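Local coordinates for cobalamin biosynthesis protein CobN (Mycobacterium tuberculosis, PDB 7C6O), which probably serves as the large catalytic subunit of cobaltochelatase, the enzyme that inserts cobalt into the corrin ring during cobalamin biosynthesis, at residues Ser304-Asp307 / Val308-Val312; Val910-Asp913 / Ala914-Arg917. All blocks are in the same frame, centred on the assembly; numbering follows the deposited sequence.

Contact 1 (Ser304-Asp307 / Val308-Val312); sequences SPLD and VASQV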
# COMPACT_ATOMS: atom_id res chain seq x y z
N SER A 304 15.32 -7.11 -3.76
CA SER A 304 15.81 -6.17 -4.74
C SER A 304 14.62 -5.48 -5.41
O SER A 304 13.51 -6.02 -5.44
CB SER A 304 16.65 -6.88 -5.79
OG SER A 304 15.83 -7.71 -6.60
N PRO A 305 14.83 -4.28 -5.96
CA PRO A 305 13.74 -3.62 -6.72
C PRO A 305 13.17 -4.49 -7.83
O PRO A 305 11.96 -4.45 -8.08
CB PRO A 305 14.41 -2.36 -7.26
CG PRO A 305 15.48 -2.05 -6.25
CD PRO A 305 16.01 -3.40 -5.82
N LEU A 306 14.01 -5.29 -8.50
CA LEU A 306 13.49 -6.20 -9.52
C LEU A 306 12.55 -7.23 -8.91
O LEU A 306 11.49 -7.53 -9.48
CB LEU A 306 14.65 -6.90 -10.24
CG LEU A 306 14.31 -8.22 -10.92
CD1 LEU A 306 13.41 -8.01 -12.13
CD2 LEU A 306 15.58 -8.98 -11.31
N ASP A 307 12.92 -7.80 -7.77
CA ASP A 307 12.08 -8.83 -7.16
C ASP A 307 10.80 -8.25 -6.58
O ASP A 307 9.77 -8.93 -6.59
CB ASP A 307 12.87 -9.59 -6.09
CG ASP A 307 13.90 -10.53 -6.68
OD1 ASP A 307 13.98 -10.62 -7.93
OD2 ASP A 307 14.64 -11.18 -5.91
N VAL A 308 10.84 -7.01 -6.09
CA VAL A 308 9.61 -6.36 -5.62
C VAL A 308 8.59 -6.29 -6.75
O VAL A 308 7.42 -6.64 -6.57
CB VAL A 308 9.93 -4.95 -5.07
CG1 VAL A 308 8.63 -4.18 -4.82
CG2 VAL A 308 10.75 -5.05 -3.80
N ALA A 309 9.03 -5.84 -7.93
CA ALA A 309 8.11 -5.69 -9.05
C ALA A 309 7.66 -7.04 -9.60
O ALA A 309 6.46 -7.27 -9.79
CB ALA A 309 8.78 -4.86 -10.15
N SER A 310 8.60 -7.95 -9.84
CA SER A 310 8.30 -9.16 -10.60
C SER A 310 7.73 -10.29 -9.75
O SER A 310 6.97 -11.12 -10.27
CB SER A 310 9.56 -9.66 -11.32
OG SER A 310 10.60 -9.94 -10.41
N GLN A 311 8.07 -10.37 -8.46
CA GLN A 311 7.60 -11.46 -7.63
C GLN A 311 6.56 -11.05 -6.59
O GLN A 311 6.02 -11.92 -5.91
CB GLN A 311 8.77 -12.14 -6.92
CG GLN A 311 9.70 -12.89 -7.86
CD GLN A 311 10.71 -13.73 -7.13
OE1 GLN A 311 10.35 -14.60 -6.33
NE2 GLN A 311 11.99 -13.48 -7.38
N VAL A 312 6.27 -9.76 -6.46
CA VAL A 312 5.28 -9.32 -5.49
C VAL A 312 4.23 -8.43 -6.15
O VAL A 312 3.06 -8.80 -6.24
CB VAL A 312 5.94 -8.61 -4.30
CG1 VAL A 312 4.89 -8.13 -3.31
CG2 VAL A 312 6.92 -9.54 -3.60
O HOH W 1 12.46 -11.80 -9.96

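Contact 2 (Val910-Asp913 / Ala914-Arg917); sequences VWDD and ASRR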
# COMPACT_ATOMS: atom_id res chain seq x y z
N VAL A 910 10.71 10.11 -18.57
CA VAL A 910 10.82 9.51 -19.90
C VAL A 910 10.17 8.13 -19.83
O VAL A 910 10.60 7.28 -19.04
CB VAL A 910 12.28 9.41 -20.37
CG1 VAL A 910 12.35 8.73 -21.73
CG2 VAL A 910 12.90 10.79 -20.44
N TRP A 911 9.14 7.92 -20.64
CA TRP A 911 8.37 6.68 -20.62
C TRP A 911 8.74 5.79 -21.79
O TRP A 911 9.06 6.26 -22.89
CB TRP A 911 6.87 6.97 -20.67
CG TRP A 911 6.31 7.64 -19.46
CD1 TRP A 911 5.80 7.04 -18.34
CD2 TRP A 911 6.18 9.05 -19.24
NE1 TRP A 911 5.37 7.98 -17.44
CE2 TRP A 911 5.59 9.23 -17.97
CE3 TRP A 911 6.50 10.18 -19.99
CZ2 TRP A 911 5.32 10.49 -17.44
CZ3 TRP A 911 6.23 11.43 -19.46
CH2 TRP A 911 5.65 11.58 -18.20
N ASP A 912 8.68 4.48 -21.55
CA ASP A 912 8.63 3.48 -22.61
C ASP A 912 7.17 3.30 -22.99
O ASP A 912 6.38 2.78 -22.19
CB ASP A 912 9.25 2.17 -22.15
CG ASP A 912 9.11 1.06 -23.18
OD1 ASP A 912 9.94 1.00 -24.11
OD2 ASP A 912 8.16 0.26 -23.06
N ASP A 913 6.79 3.72 -24.20
CA ASP A 913 5.38 3.75 -24.56
C ASP A 913 4.75 2.36 -24.62
O ASP A 913 3.53 2.24 -24.47
CB ASP A 913 5.18 4.48 -25.89
CG ASP A 913 5.12 5.98 -25.72
OD1 ASP A 913 5.31 6.46 -24.58
OD2 ASP A 913 4.88 6.69 -26.72
N ALA A 914 5.55 1.31 -24.84
CA ALA A 914 5.01 -0.04 -24.83
C ALA A 914 4.55 -0.45 -23.43
O ALA A 914 3.36 -0.67 -23.20
CB ALA A 914 6.06 -1.03 -25.36
N SER A 915 5.48 -0.53 -22.49
CA SER A 915 5.17 -0.97 -21.13
C SER A 915 4.59 0.13 -20.25
O SER A 915 4.08 -0.18 -19.17
CB SER A 915 6.43 -1.53 -20.46
OG SER A 915 7.38 -0.49 -20.27
N ARG A 916 4.66 1.39 -20.69
CA ARG A 916 4.27 2.57 -19.93
C ARG A 916 5.13 2.80 -18.70
O ARG A 916 4.78 3.63 -17.85
CB ARG A 916 2.79 2.53 -19.52
CG ARG A 916 1.86 2.28 -20.70
CD ARG A 916 0.40 2.34 -20.29
NE ARG A 916 -0.47 1.91 -21.37
CZ ARG A 916 -1.80 1.89 -21.31
NH1 ARG A 916 -2.41 2.29 -20.20
NH2 ARG A 916 -2.51 1.48 -22.35
N ARG A 917 6.27 2.12 -18.60
CA ARG A 917 7.14 2.27 -17.45
C ARG A 917 8.07 3.47 -17.64
O ARG A 917 8.43 3.85 -18.76
CB ARG A 917 7.95 0.99 -17.23
CG ARG A 917 7.06 -0.20 -16.84
CD ARG A 917 7.85 -1.47 -16.54
NE ARG A 917 7.14 -2.32 -15.59
CZ ARG A 917 7.56 -3.50 -15.17
NH1 ARG A 917 8.70 -4.01 -15.62
NH2 ARG A 917 6.83 -4.19 -14.29

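Contact 1 (Ser304-Asp307 / Val308-Val312)
Leu306 O accepts two hydrogen bonds from one residue, Ser310. The backbone makes the i+4 to i hydrogen bond of an alpha-helix, from Ser310 N to Leu306 O at 2.9 Å. The hydroxyl adds a shorter bond, Ser310 OG to Leu306 O at 2.7 Å, and comes from above the carbonyl plane, 41° out of it. A chi1 of 59° sets OG between the backbone N and the carbonyl carbon of Ser310, which folds it back over the preceding turn. CD1 of Leu306 lies beside the same hydroxyl.

This is the first part of helix 305-313. Ser304 is its N-cap: Ser304 OG takes the hydrogen bond of Asp307 N at 3.1 Å, and Ser304 O accepts the hydrogen bond of Val308 N. The helix widens to a pi-type turn at 309-312, where the bond from Val312 N to Val308 O is weak.

The Asp307 and Gln311 side chains run alongside each other in the same direction, their carboxylate and amide planes turned 60° apart. Beyond the helix, Asp307 OD1 is hydrogen-bonded to Thr290 OG1 and Gln311 NE2 donates a hydrogen bond to Cys288 O, which ties this face to strand 283-289 and the loop after it. One water joins the side chains of Asp307, Ser310 and Gln311. It donates to Asp307 OD1 at 2.8 Å and to Ser310 OG at 2.7 Å, and it accepts from Gln311 NE2 at 3.1 Å.

Contact 2 (Val910-Asp913 / Ala914-Arg917)
Asp912 and Ser915 form the tight part of this contact. Asp912 OD2 accepts two hydrogen bonds from Ser915. The backbone bond, Ser915 N to Asp912 OD2, is 2.9 Å long and almost straight at 177°, and the donor lies almost in line with the C-O bond of OD2. The hydroxyl bond, Ser915 OG to Asp912 OD2 at 3.0 Å, arrives on the anti side, 31° out of the carboxylate plane. Asp912 has CG anti to its own backbone N (chi1 175°), and from there the carboxylate reaches across the turn. The two bonds together should limit its rotation.

The turn joins strands 907-911 and 918-923, an antiparallel pair, so the whole is a beta-hairpin. The hydrogen bond from Asp912 N to Arg917 O, 2.9 Å, closes the base of the loop. Arg917 NE pairs with Asp846 in a salt bridge. Inside the loop, the hydrogen bond from Arg916 N to Asp912 O is weak because of its bent angle. Ser915 also makes an ST turn: its OG accepts from Arg917 N at 3.3 Å. Trp911 flanks the base, with CD1 3.6 Å from Arg916 O, which approaches the edge of the indole close to the ring plane. The indole NE1 donates a hydrogen bond to Pro851 O.

The other side is looser. Asp913, Ala914 and Arg916 are exposed, and the side chain of Arg916 leaves the backbone away from the other segment. Asp913 OD1 forms a salt bridge with Arg853. Arg916 runs extended from CG to NE past Ala260 and Ala261, and a glycerol lies about 4 Å from its side chain.

Contact 1 and contact 2 are separate local features of one chain, with about 18 Å between their centres. Their nearest atoms are about 5 Å apart, so they do not touch. The loop residue Lys848 lies near both: Ala309 of contact 1 and Arg917 of contact 2 each touch it. Contact 1 is partly buried, its centre about 15 Å from the centre of the chain, beside the seven-stranded mixed sheet that contains strand 283-289. Contact 2 lies at the surface, its centre about 23 Å from the centre of the chain, on a two-stranded hairpin. The sodium ion is bound elsewhere, at Asp125 and Ser127, and neither contact supplies a ligand to it.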